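Local coordinates for kinetochore protein Mis16 (Schizosaccharomyces japonicus, PDB 4XYH) that binds histone H4 and, independently, the CENP-A-specific chaperone Scm3, and so probably serves centromeric chromatin as a WD-repeat histone chaperone, at residues L241-H244 and L250-S253; K24-E29 and T346-C351; K74-T79 and N135-M140; L398-D403 and Q408-S413; K278-P283 and N315-T320. All blocks are in the same frame, centred on the assembly; numbering follows the deposited sequence.

Contact 1. Residues L241-H244 and L250-S253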
# COMPACT_ATOMS: atom_id res chain seq x y z
N LEU A 241 7.26 3.49 -4.48
CA LEU A 241 7.72 3.19 -5.82
C LEU A 241 6.94 2.00 -6.39
O LEU A 241 6.43 1.18 -5.63
CB LEU A 241 9.23 2.91 -5.85
CG LEU A 241 9.94 1.97 -4.86
CD1 LEU A 241 9.56 0.51 -5.05
CD2 LEU A 241 11.45 2.10 -5.00
N GLN A 242 6.86 1.90 -7.71
CA GLN A 242 6.12 0.81 -8.34
C GLN A 242 6.64 0.49 -9.74
O GLN A 242 6.99 1.38 -10.51
CB GLN A 242 4.62 1.15 -8.40
CG GLN A 242 3.74 -0.08 -8.71
CD GLN A 242 2.26 0.23 -8.96
OE1 GLN A 242 1.78 0.11 -10.09
NE2 GLN A 242 1.53 0.59 -7.91
N PHE A 243 6.70 -0.80 -10.06
CA PHE A 243 7.00 -1.24 -11.40
C PHE A 243 5.72 -1.20 -12.23
O PHE A 243 4.62 -1.42 -11.69
CB PHE A 243 7.59 -2.65 -11.40
CG PHE A 243 9.08 -2.69 -11.17
CD1 PHE A 243 9.97 -2.29 -12.16
CD2 PHE A 243 9.59 -3.15 -9.97
CE1 PHE A 243 11.34 -2.33 -11.96
CE2 PHE A 243 10.97 -3.20 -9.75
CZ PHE A 243 11.84 -2.79 -10.75
N HIS A 244 5.86 -0.92 -13.52
CA HIS A 244 4.72 -0.95 -14.44
C HIS A 244 4.22 -2.37 -14.66
O HIS A 244 5.02 -3.31 -14.75
CB HIS A 244 5.09 -0.31 -15.79
CG HIS A 244 3.90 0.10 -16.59
ND1 HIS A 244 3.11 -0.80 -17.27
CD2 HIS A 244 3.35 1.32 -16.79
CE1 HIS A 244 2.12 -0.16 -17.86
NE2 HIS A 244 2.24 1.13 -17.59
N LEU A 250 10.24 -0.31 -16.48
CA LEU A 250 9.68 0.99 -16.14
C LEU A 250 9.31 1.04 -14.66
O LEU A 250 8.35 0.41 -14.21
CB LEU A 250 8.46 1.30 -17.01
CG LEU A 250 8.08 2.78 -17.16
CD1 LEU A 250 7.29 2.99 -18.42
CD2 LEU A 250 7.27 3.27 -15.97
N LEU A 251 10.09 1.83 -13.92
CA LEU A 251 9.91 1.99 -12.49
C LEU A 251 9.58 3.44 -12.18
O LEU A 251 10.26 4.34 -12.67
CB LEU A 251 11.18 1.57 -11.75
CG LEU A 251 11.21 1.82 -10.24
CD1 LEU A 251 10.29 0.84 -9.55
CD2 LEU A 251 12.63 1.71 -9.73
N THR A 252 8.53 3.67 -11.38
CA THR A 252 8.23 5.03 -10.95
C THR A 252 8.48 5.23 -9.45
O THR A 252 8.33 4.30 -8.66
CB THR A 252 6.77 5.42 -11.26
OG1 THR A 252 6.58 6.79 -10.89
CG2 THR A 252 5.79 4.55 -10.49
N SER A 253 8.87 6.44 -9.06
CA SER A 253 9.10 6.74 -7.64
C SER A 253 8.62 8.14 -7.30
O SER A 253 8.55 8.99 -8.17
CB SER A 253 10.58 6.61 -7.28
OG SER A 253 11.36 7.59 -7.98
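Leu241 faces Ser253 as a non-hydrogen-bonded antiparallel pair, with Leu241 CB 4.2 Å from Ser253 CB, while Leu241 CA makes a CA-H...O contact with Thr252 O. The hydroxyl of Ser253 turns to the imidazoles of His234 and His263, which bond its OG. Gln242 and Thr252 form the hydrogen-bonded pair that follows: Gln242 N reaches Thr252 O at 3.0 Å, and Thr252 N returns an almost straight bond to Gln242 O (2.9 Å, 176°). The Thr252 methyl CG2 lies 3.4 Å from the same Gln242 O, and OG1, anti to the Thr252 backbone N (chi1 -176°), is directed to Gln261 O on the next strand. Phe243 then carries the apolar side of the hairpin. Leu251 CD1 sits squarely above its ring, 3.9 Å from the centroid and only 1° off the normal, a CH-pi contact, and Leu251 CB is 3.9 Å from Phe243 CE1. His244 ends the run: its N donates to Leu250 O at 2.9 Å, its CB packs on Leu250 CB, and its NE2 bonds to Asp294 O beyond the hairpin, while ND1 bonds to Gln246 N in its turn. This hairpin supplies the first two strands of a four-stranded WD propeller blade. Its two faces serve different neighbours, Leu241, Leu251 and Ser253 packing on Ile207 of the preceding blade and Gln242 and Thr252 on strand 284-289 of the following one. Backbone bonds thus set the pairing of the strands, whereas the methyl centred on the phenyl ring sets how Leu251 and Phe243 meet on the face they share with Leu241 and Ser253.

Contact 2. Residues K24-E29 and T346-C351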
# COMPACT_ATOMS: atom_id res chain seq x y z
N LYS A 24 -12.76 13.55 21.67
CA LYS A 24 -14.17 13.50 22.02
C LYS A 24 -15.02 13.50 20.75
O LYS A 24 -15.93 12.68 20.60
CB LYS A 24 -14.55 14.70 22.91
CG LYS A 24 -15.46 14.36 24.08
CD LYS A 24 -15.61 15.55 25.02
CE LYS A 24 -16.67 15.31 26.09
NZ LYS A 24 -16.75 16.43 27.07
N LYS A 25 -14.70 14.41 19.83
CA LYS A 25 -15.33 14.46 18.52
C LYS A 25 -15.17 13.15 17.74
O LYS A 25 -16.13 12.64 17.16
CB LYS A 25 -14.75 15.62 17.70
CG LYS A 25 -15.02 15.52 16.20
CD LYS A 25 -14.19 16.52 15.40
CE LYS A 25 -15.03 17.71 14.98
NZ LYS A 25 -16.27 17.26 14.29
N ILE A 26 -13.96 12.60 17.73
CA ILE A 26 -13.68 11.34 17.03
C ILE A 26 -14.55 10.21 17.55
O ILE A 26 -15.07 9.40 16.78
CB ILE A 26 -12.18 10.95 17.16
CG1 ILE A 26 -11.30 11.88 16.33
CG2 ILE A 26 -11.95 9.49 16.77
CD1 ILE A 26 -9.82 11.67 16.55
N GLN A 27 -14.71 10.15 18.86
CA GLN A 27 -15.46 9.06 19.48
C GLN A 27 -16.96 9.21 19.24
O GLN A 27 -17.68 8.22 19.11
CB GLN A 27 -15.14 8.98 20.97
CG GLN A 27 -15.07 7.55 21.49
CD GLN A 27 -14.02 6.73 20.78
OE1 GLN A 27 -12.99 7.25 20.35
NE2 GLN A 27 -14.27 5.42 20.66
N GLU A 28 -17.43 10.45 19.18
CA GLU A 28 -18.83 10.71 18.86
C GLU A 28 -19.13 10.31 17.42
O GLU A 28 -20.09 9.58 17.15
CB GLU A 28 -19.17 12.19 19.09
CG GLU A 28 -19.50 12.55 20.53
CD GLU A 28 -19.57 14.06 20.77
OE1 GLU A 28 -19.07 14.82 19.91
OE2 GLU A 28 -20.12 14.48 21.81
N GLU A 29 -18.30 10.79 16.50
CA GLU A 29 -18.51 10.50 15.08
C GLU A 29 -18.39 9.01 14.80
O GLU A 29 -19.10 8.48 13.94
CB GLU A 29 -17.51 11.27 14.23
CG GLU A 29 -17.70 12.77 14.29
CD GLU A 29 -16.74 13.51 13.38
OE1 GLU A 29 -16.09 12.86 12.53
OE2 GLU A 29 -16.64 14.75 13.52
N THR A 346 -4.34 11.08 6.71
CA THR A 346 -4.18 11.40 8.12
C THR A 346 -5.51 11.93 8.71
O THR A 346 -5.72 11.89 9.92
CB THR A 346 -3.04 12.42 8.31
OG1 THR A 346 -1.82 11.84 7.84
CG2 THR A 346 -2.87 12.81 9.78
N ASP A 347 -6.42 12.38 7.84
CA ASP A 347 -7.73 12.82 8.30
C ASP A 347 -8.60 11.66 8.77
O ASP A 347 -9.76 11.86 9.12
CB ASP A 347 -8.47 13.62 7.21
CG ASP A 347 -8.90 12.75 6.01
OD1 ASP A 347 -8.81 11.50 6.04
OD2 ASP A 347 -9.35 13.36 5.01
N ARG A 348 -8.02 10.46 8.75
CA ARG A 348 -8.63 9.23 9.28
C ARG A 348 -9.71 8.65 8.36
O ARG A 348 -10.43 7.73 8.76
CB ARG A 348 -9.22 9.45 10.69
CG ARG A 348 -8.26 10.09 11.71
CD ARG A 348 -8.97 10.32 13.05
NE ARG A 348 -10.18 11.13 12.88
CZ ARG A 348 -10.19 12.46 12.90
NH1 ARG A 348 -9.08 13.12 13.10
NH2 ARG A 348 -11.33 13.13 12.71
N ARG A 349 -9.80 9.16 7.14
CA ARG A 349 -10.80 8.69 6.19
C ARG A 349 -10.19 7.86 5.05
O ARG A 349 -9.03 8.07 4.66
CB ARG A 349 -11.58 9.87 5.59
CG ARG A 349 -12.24 10.77 6.62
CD ARG A 349 -13.43 10.07 7.28
NE ARG A 349 -14.01 10.88 8.34
CZ ARG A 349 -13.87 10.63 9.64
NH1 ARG A 349 -13.18 9.57 10.07
NH2 ARG A 349 -14.43 11.45 10.52
N VAL A 350 -10.98 6.93 4.52
CA VAL A 350 -10.63 6.26 3.27
C VAL A 350 -11.66 6.65 2.21
O VAL A 350 -12.84 6.38 2.35
CB VAL A 350 -10.58 4.73 3.44
CG1 VAL A 350 -10.22 4.07 2.12
CG2 VAL A 350 -9.54 4.33 4.50
N CYS A 351 -11.21 7.32 1.16
CA CYS A 351 -12.12 7.74 0.10
C CYS A 351 -12.03 6.83 -1.12
O CYS A 351 -10.94 6.46 -1.55
CB CYS A 351 -11.85 9.19 -0.31
SG CYS A 351 -12.26 10.41 1.00
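Ile26 overlaps the guanidinium of Arg348, its CG1 lying over the middle of one face, 3.6 Å above the plane, and its CD1 3.7 Å from Arg348 NE. With CG1 beside its own backbone N (chi1 -71°), Ile26 projects its longer branch across the flat group, an apolar contact over the face. The second link is ionic: Glu29 OE1 meets Arg349 NH2 at 3.0 Å, in the guanidinium plane; the carboxylate is turned 57° from that plane, and one oxygen meets one nitrogen rather than two pairing side by side. Lys25 NZ, one helical turn earlier, holds Glu29 OE2 at 2.7 Å, giving a network of two cations round one carboxylate. Replacing Arg348 by an alanine would probably open a gap beneath Ile26 and leave the Glu29-Arg349 bridge as the chief tie across this contact. Behind the arginines, Asp347 OD1 accepts from Arg349 N at 2.8 Å in an Asx turn. That turn joins strand 340-345 to strand 350-354 of a propeller blade, where Arg349 also rests on Met377 of strand 374-378; helix 19-40, which runs on into strand 41-48, lies against its outside, with Ile26 also touching Thr382.

Contact 3. Residues K74-T79 and N135-M140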
# COMPACT_ATOMS: atom_id res chain seq x y z
N LYS A 74 -6.71 -15.12 2.70
CA LYS A 74 -5.54 -14.80 3.50
C LYS A 74 -5.01 -13.39 3.28
O LYS A 74 -5.11 -12.84 2.18
CB LYS A 74 -4.41 -15.80 3.22
CG LYS A 74 -4.68 -17.20 3.77
CD LYS A 74 -3.62 -18.17 3.33
CE LYS A 74 -3.75 -19.50 4.07
NZ LYS A 74 -2.96 -20.58 3.41
N LEU A 75 -4.42 -12.84 4.32
CA LEU A 75 -3.79 -11.52 4.27
C LEU A 75 -2.38 -11.60 4.78
O LEU A 75 -2.08 -12.38 5.69
CB LEU A 75 -4.55 -10.49 5.10
CG LEU A 75 -6.01 -10.26 4.75
CD1 LEU A 75 -6.88 -10.66 5.93
CD2 LEU A 75 -6.23 -8.81 4.41
N LEU A 76 -1.52 -10.78 4.19
CA LEU A 76 -0.17 -10.61 4.64
C LEU A 76 -0.10 -9.37 5.54
O LEU A 76 -0.47 -8.27 5.12
CB LEU A 76 0.75 -10.47 3.45
CG LEU A 76 2.22 -10.26 3.74
CD1 LEU A 76 2.85 -11.55 4.28
CD2 LEU A 76 2.88 -9.80 2.46
N LEU A 77 0.35 -9.56 6.78
CA LEU A 77 0.42 -8.48 7.78
C LEU A 77 1.79 -8.40 8.42
O LEU A 77 2.66 -9.26 8.20
CB LEU A 77 -0.61 -8.71 8.88
CG LEU A 77 -2.08 -8.59 8.51
CD1 LEU A 77 -2.94 -9.02 9.68
CD2 LEU A 77 -2.37 -7.14 8.13
N GLY A 78 1.98 -7.37 9.25
CA GLY A 78 3.22 -7.22 9.98
C GLY A 78 3.02 -6.79 11.42
O GLY A 78 1.89 -6.65 11.88
N THR A 79 4.12 -6.59 12.14
CA THR A 79 4.05 -5.98 13.45
C THR A 79 4.93 -4.75 13.53
O THR A 79 5.92 -4.60 12.80
CB THR A 79 4.49 -6.94 14.60
OG1 THR A 79 5.89 -7.23 14.46
CG2 THR A 79 3.68 -8.22 14.60
N ASN A 135 8.06 -2.67 8.03
CA ASN A 135 7.61 -1.43 7.41
C ASN A 135 6.69 -1.69 6.22
O ASN A 135 5.67 -1.04 6.06
CB ASN A 135 8.80 -0.58 6.97
CG ASN A 135 9.38 0.25 8.10
OD1 ASN A 135 8.95 0.16 9.26
ND2 ASN A 135 10.36 1.08 7.77
N LYS A 136 7.04 -2.68 5.40
CA LYS A 136 6.20 -3.07 4.28
C LYS A 136 6.47 -4.52 3.93
O LYS A 136 7.58 -5.00 4.09
CB LYS A 136 6.45 -2.17 3.05
CG LYS A 136 5.45 -2.44 1.90
CD LYS A 136 5.39 -1.32 0.87
CE LYS A 136 4.59 -0.12 1.39
NZ LYS A 136 4.72 1.04 0.47
N ALA A 137 5.42 -5.22 3.49
CA ALA A 137 5.55 -6.63 3.10
C ALA A 137 4.74 -6.90 1.83
O ALA A 137 3.53 -6.67 1.79
CB ALA A 137 5.09 -7.53 4.23
N ARG A 138 5.41 -7.40 0.80
CA ARG A 138 4.77 -7.68 -0.48
C ARG A 138 5.13 -9.07 -1.03
O ARG A 138 6.31 -9.45 -1.02
CB ARG A 138 5.16 -6.60 -1.50
CG ARG A 138 4.68 -5.18 -1.14
CD ARG A 138 3.15 -5.08 -1.24
NE ARG A 138 2.61 -3.75 -0.94
CZ ARG A 138 2.09 -3.39 0.23
NH1 ARG A 138 2.05 -4.25 1.24
NH2 ARG A 138 1.60 -2.16 0.40
N PHE A 139 4.15 -9.83 -1.52
CA PHE A 139 4.42 -11.17 -2.04
C PHE A 139 4.83 -11.09 -3.52
O PHE A 139 4.37 -10.23 -4.25
CB PHE A 139 3.20 -12.10 -1.84
CG PHE A 139 1.97 -11.69 -2.64
CD1 PHE A 139 1.89 -11.92 -4.01
CD2 PHE A 139 0.89 -11.08 -2.01
CE1 PHE A 139 0.77 -11.52 -4.75
CE2 PHE A 139 -0.25 -10.69 -2.74
CZ PHE A 139 -0.30 -10.91 -4.11
N MET A 140 5.73 -11.96 -3.97
CA MET A 140 6.13 -11.95 -5.38
C MET A 140 4.91 -12.37 -6.23
O MET A 140 4.31 -13.40 -5.95
CB MET A 140 7.31 -12.88 -5.60
CG MET A 140 7.93 -12.76 -6.96
SD MET A 140 9.40 -13.77 -7.09
CE MET A 140 8.67 -15.40 -7.33
O HOH W 1 1.55 -6.66 3.87
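Two adjoining blades of the beta-propeller meet where Leu76 of strand 70-77 packs on Ala137 of strand 136-140, the edge strand of the next sheet. The strands belong to separate sheets, and no direct hydrogen bond joins the two segments, whose axes come within 7.4 Å at an angle of 136°. Leu76 carries its CG anti to the backbone N (chi1 179°), which sends CD2 across the gap to Ala137. There the methyl lies 3.6 Å from Ala137 CB and 3.3 Å from Ala137 O, so one branch covers both the side chain and the carbonyl of its partner. Leu89 of strand 87-97 and Ile147 of strand 146-150 continue this apolar seam between the sheets. Alongside it a water donates to Leu76 O and to Ala137 O, 2.9 Å from each, and thereby links the two backbones. Ala137 O has a further donor in Arg138 NH1 at 2.9 Å, which approaches from well above the carbonyl plane, 48° out of it. The Arg138 guanidinium is laid over Lys136 CG, and its NH2 forms a salt bridge with Asp387 of yet another blade. The seam is therefore of mixed character: apolar carbon from Leu76 and Ala137 lines it, while water ties Leu76 O, whose residue also pairs by backbone with Glu57, to Ala137 O, and the Asp387 bridge probably offsets much of the charge that Arg138 brings there.

Contact 4. Residues L398-D403 and Q408-S413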
# COMPACT_ATOMS: atom_id res chain seq x y z
N LEU A 398 -12.35 -4.37 0.69
CA LEU A 398 -11.09 -3.70 1.01
C LEU A 398 -10.63 -4.05 2.41
O LEU A 398 -11.44 -4.32 3.29
CB LEU A 398 -11.22 -2.18 0.87
CG LEU A 398 -11.45 -1.79 -0.59
CD1 LEU A 398 -12.94 -1.64 -0.91
CD2 LEU A 398 -10.69 -0.57 -0.98
N ALA A 399 -9.32 -4.05 2.59
CA ALA A 399 -8.73 -4.12 3.90
C ALA A 399 -8.02 -2.80 4.16
O ALA A 399 -7.35 -2.26 3.27
CB ALA A 399 -7.75 -5.30 4.00
N SER A 400 -8.15 -2.27 5.38
CA SER A 400 -7.44 -1.05 5.75
C SER A 400 -6.98 -1.10 7.20
O SER A 400 -7.64 -1.69 8.05
CB SER A 400 -8.31 0.20 5.51
OG SER A 400 -9.60 0.07 6.09
N LEU A 401 -5.82 -0.49 7.45
CA LEU A 401 -5.17 -0.47 8.75
C LEU A 401 -5.01 0.95 9.26
O LEU A 401 -4.75 1.86 8.47
CB LEU A 401 -3.77 -1.07 8.69
CG LEU A 401 -3.52 -2.56 8.51
CD1 LEU A 401 -2.06 -2.71 8.14
CD2 LEU A 401 -3.85 -3.27 9.81
N ALA A 402 -5.12 1.12 10.57
CA ALA A 402 -4.88 2.42 11.16
C ALA A 402 -3.89 2.28 12.31
O ALA A 402 -3.61 1.16 12.74
CB ALA A 402 -6.19 3.05 11.64
N ASP A 403 -3.37 3.41 12.78
CA ASP A 403 -2.29 3.45 13.79
C ASP A 403 -2.67 2.92 15.16
O ASP A 403 -1.81 2.67 15.98
CB ASP A 403 -1.77 4.89 13.94
CG ASP A 403 -0.91 5.32 12.77
OD1 ASP A 403 -0.39 4.42 12.07
OD2 ASP A 403 -0.74 6.54 12.53
N GLN A 408 -9.48 -3.24 9.50
CA GLN A 408 -10.87 -3.32 9.07
C GLN A 408 -10.98 -3.90 7.67
O GLN A 408 -10.21 -3.54 6.77
CB GLN A 408 -11.54 -1.94 9.11
CG GLN A 408 -12.26 -1.67 10.40
CD GLN A 408 -12.68 -0.22 10.56
OE1 GLN A 408 -12.58 0.59 9.63
NE2 GLN A 408 -13.16 0.11 11.76
N ILE A 409 -11.93 -4.81 7.52
CA ILE A 409 -12.26 -5.42 6.25
C ILE A 409 -13.70 -5.05 5.92
O ILE A 409 -14.62 -5.42 6.64
CB ILE A 409 -12.07 -6.94 6.30
CG1 ILE A 409 -10.61 -7.26 6.60
CG2 ILE A 409 -12.50 -7.60 4.98
CD1 ILE A 409 -10.29 -8.73 6.69
N TRP A 410 -13.89 -4.29 4.85
CA TRP A 410 -15.20 -3.73 4.57
C TRP A 410 -15.56 -3.73 3.09
O TRP A 410 -14.70 -3.78 2.21
CB TRP A 410 -15.29 -2.31 5.11
CG TRP A 410 -14.12 -1.45 4.76
CD1 TRP A 410 -12.89 -1.44 5.37
CD2 TRP A 410 -14.06 -0.48 3.72
NE1 TRP A 410 -12.07 -0.51 4.77
CE2 TRP A 410 -12.76 0.09 3.75
CE3 TRP A 410 -14.97 -0.03 2.75
CZ2 TRP A 410 -12.36 1.09 2.86
CZ3 TRP A 410 -14.56 0.97 1.87
CH2 TRP A 410 -13.27 1.51 1.93
N SER A 411 -16.86 -3.66 2.84
CA SER A 411 -17.39 -3.60 1.49
C SER A 411 -18.50 -2.57 1.44
O SER A 411 -19.49 -2.70 2.15
CB SER A 411 -17.93 -4.96 1.07
OG SER A 411 -18.45 -4.87 -0.24
N PRO A 412 -18.32 -1.51 0.63
CA PRO A 412 -19.42 -0.54 0.56
C PRO A 412 -20.66 -1.17 -0.06
O PRO A 412 -20.57 -2.11 -0.85
CB PRO A 412 -18.86 0.59 -0.30
CG PRO A 412 -17.68 -0.01 -1.00
CD PRO A 412 -17.14 -1.08 -0.14
N SER A 413 -21.83 -0.66 0.32
CA SER A 413 -23.09 -1.24 -0.15
C SER A 413 -23.22 -1.24 -1.68
O SER A 413 -22.93 -0.23 -2.34
CB SER A 413 -24.25 -0.47 0.48
OG SER A 413 -25.46 -0.81 -0.16
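Strands 398-402 and 408-412 run antiparallel at 142°, the segment axes coming within 4.8 Å, with Leu398-Trp410 and Ser400-Gln408 as hydrogen-bonded pairs, each closed by two bonds, and Ala399-Ile409 as the non-hydrogen-bonded pair between them. Trp410 dominates the side-chain packing. Its CG sits between the backbone N and the carbonyl carbon (chi1 48°), which lays the indole back across strand 398-402. There Leu398 CB comes over the six-membered ring, 4.1 Å from the centroid, as a CH-pi contact, and Leu398 CD1 reaches Trp410 CZ3 at 4.1 Å. At the ring edge NE1 donates to Ser400 OG, 2.9 Å away with an angle of 161°, the oxygen lying close to the indole plane. Ser400 OG also bonds to His381 NE2, making a Trp-Ser-His chain of the kind well known from WD repeats, while His378 stacks on the indole. A phenylalanine in place of Trp410 would lack the indole N-H and would probably leave Ser400 OG without its donor across the hairpin and the ring freer to shift. The other side of the sheet is plainer: Ala399 CB stands 4.3 Å from Ile409 CG1, and both residues pack on Trp58. On the far side of strand 406-412 the N-terminal strand 41-48 completes the blade, the closing arrangement of many WD propellers. The indole is thus fixed in two directions, covered on a face by aliphatic carbon and tied at its edge by a directional bond, so that it takes part both in the Trp-Ser-His chain and in the aliphatic packing of Leu398.

Contact 5. Residues K278-P283 and N315-T320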
# COMPACT_ATOMS: atom_id res chain seq x y z
N LYS A 278 8.25 18.04 -11.06
CA LYS A 278 7.68 18.40 -9.78
C LYS A 278 6.18 18.07 -9.86
O LYS A 278 5.48 18.61 -10.71
CB LYS A 278 7.93 19.87 -9.45
CG LYS A 278 7.20 20.33 -8.19
CD LYS A 278 7.54 21.77 -7.82
CE LYS A 278 6.99 22.76 -8.83
NZ LYS A 278 6.64 24.07 -8.17
N ALA A 279 5.70 17.17 -9.01
CA ALA A 279 4.32 16.72 -9.08
C ALA A 279 3.42 17.55 -8.17
O ALA A 279 2.28 17.83 -8.52
CB ALA A 279 4.21 15.23 -8.71
N HIS A 280 3.92 17.90 -6.98
CA HIS A 280 3.17 18.73 -6.04
C HIS A 280 4.09 19.79 -5.43
O HIS A 280 5.29 19.76 -5.67
CB HIS A 280 2.55 17.89 -4.92
CG HIS A 280 1.59 16.85 -5.42
ND1 HIS A 280 0.22 16.98 -5.27
CD2 HIS A 280 1.79 15.68 -6.06
CE1 HIS A 280 -0.37 15.92 -5.81
NE2 HIS A 280 0.56 15.12 -6.29
N GLU A 281 3.54 20.71 -4.64
CA GLU A 281 4.36 21.70 -3.96
C GLU A 281 4.85 21.15 -2.62
O GLU A 281 5.73 21.73 -1.99
CB GLU A 281 3.60 23.02 -3.73
CG GLU A 281 3.24 23.76 -5.01
CD GLU A 281 4.43 24.02 -5.91
OE1 GLU A 281 5.49 24.45 -5.38
OE2 GLU A 281 4.32 23.77 -7.14
N GLN A 282 4.27 20.02 -2.21
CA GLN A 282 4.57 19.40 -0.92
C GLN A 282 4.92 17.93 -1.14
O GLN A 282 4.68 17.41 -2.23
CB GLN A 282 3.38 19.56 0.03
CG GLN A 282 2.93 21.00 0.24
CD GLN A 282 1.89 21.12 1.34
OE1 GLN A 282 1.95 20.41 2.35
NE2 GLN A 282 0.92 22.01 1.15
N PRO A 283 5.50 17.26 -0.13
CA PRO A 283 5.87 15.84 -0.24
C PRO A 283 4.84 14.93 -0.92
O PRO A 283 3.62 15.05 -0.70
CB PRO A 283 6.06 15.44 1.22
CG PRO A 283 6.70 16.66 1.80
CD PRO A 283 6.01 17.83 1.13
N ASN A 315 4.13 17.09 -17.78
CA ASN A 315 4.31 18.51 -17.54
C ASN A 315 3.00 19.19 -17.18
O ASN A 315 2.98 20.37 -16.83
CB ASN A 315 4.91 19.18 -18.77
CG ASN A 315 4.10 18.91 -20.02
OD1 ASN A 315 4.33 17.91 -20.71
ND2 ASN A 315 3.11 19.77 -20.30
N GLN A 316 1.90 18.46 -17.30
CA GLN A 316 0.59 19.03 -17.00
C GLN A 316 -0.36 17.94 -16.52
O GLN A 316 -0.78 17.05 -17.27
CB GLN A 316 0.02 19.75 -18.23
CG GLN A 316 -1.36 20.33 -18.02
CD GLN A 316 -1.99 20.83 -19.31
OE1 GLN A 316 -1.35 20.82 -20.36
NE2 GLN A 316 -3.25 21.25 -19.24
N ARG A 317 -0.67 18.04 -15.23
CA ARG A 317 -1.59 17.16 -14.52
C ARG A 317 -2.94 16.97 -15.26
O ARG A 317 -3.43 17.90 -15.89
CB ARG A 317 -1.78 17.78 -13.14
CG ARG A 317 -2.79 17.20 -12.26
CD ARG A 317 -2.89 18.08 -11.01
NE ARG A 317 -1.60 18.30 -10.36
CZ ARG A 317 -1.49 18.69 -9.09
NH1 ARG A 317 -2.58 18.88 -8.37
NH2 ARG A 317 -0.30 18.88 -8.55
N LEU A 318 -3.52 15.77 -15.22
CA LEU A 318 -4.85 15.55 -15.80
C LEU A 318 -5.96 16.17 -14.96
O LEU A 318 -6.88 16.79 -15.48
CB LEU A 318 -5.14 14.06 -15.96
CG LEU A 318 -4.33 13.28 -16.98
CD1 LEU A 318 -4.67 11.80 -16.93
CD2 LEU A 318 -4.59 13.84 -18.36
N HIS A 319 -5.90 15.95 -13.66
CA HIS A 319 -7.03 16.30 -12.80
C HIS A 319 -6.55 16.30 -11.36
O HIS A 319 -5.49 15.74 -11.07
CB HIS A 319 -8.19 15.32 -13.00
CG HIS A 319 -9.46 15.74 -12.32
ND1 HIS A 319 -10.23 16.80 -12.77
CD2 HIS A 319 -10.07 15.28 -11.21
CE1 HIS A 319 -11.27 16.95 -11.97
NE2 HIS A 319 -11.20 16.04 -11.01
N THR A 320 -7.31 16.92 -10.48
CA THR A 320 -6.98 16.93 -9.07
C THR A 320 -8.17 16.46 -8.24
O THR A 320 -9.24 17.05 -8.32
CB THR A 320 -6.55 18.32 -8.61
OG1 THR A 320 -5.48 18.77 -9.44
CG2 THR A 320 -6.08 18.29 -7.16
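The imidazole of His280 has Arg317 NH2 over one face, 3.8 Å above its plane and toward the rim, with the guanidinium steeply inclined to the ring. At the guanidinium edge Ala279 O lies near the plane and accepts from that same NH2 at 2.8 Å, though the bond is weak, bent to 129°. NH1 is placed better: it donates to Thr320 OG1 at 3.1 Å and 169°, the oxygen lying in the guanidinium plane. Arg317 gets there with CG anti to the backbone N (chi1 172°), and a bend at chi3 turns the guanidinium toward Ala279; Trp309 of strand 306-310 touches both Arg317 and Ala279. The ring it approaches is fixed from its own edge, NE2 bonding to Thr299 OG1 and ND1 to Asp303 OD2, the His-Ser/Thr and His-Asp links characteristic of WD repeats. Nearby, Glu281 OE2 takes Lys278 NZ at 2.6 Å through its syn lone pair. The arginine thus bridges the loop before strand 284-289 and the approach to strand 319-321, the first and last strands of one blade, and its positive charge over the imidazole would probably oppose protonation there, partly offset by Asp303.

Overall arrangement
Contacts 1, 3, 4 and 5 follow the ring of the WD propeller, and contact 2 adds the helix outside it. Along the chain, contacts 3, 1 and 5 follow one another within the loop that contact 2 closes, and contact 4 comes after it. Contacts 1 and 4 each lie within a blade, 26 Å apart between centres and on opposite sides of the chain's centre. Contact 3 joins two blades and touches contact 4 where Leu75 meets Ala399 and Ile409. Contacts 2 and 4, with centres 14 Å apart, touch through Val350 and Trp410. The N-terminal helix 19-40 rests on the blade of strand 350-354, and strand 41-48 joins the sheet of strands 398-402 and 406-412, consistent with a rigid platform for histone binding.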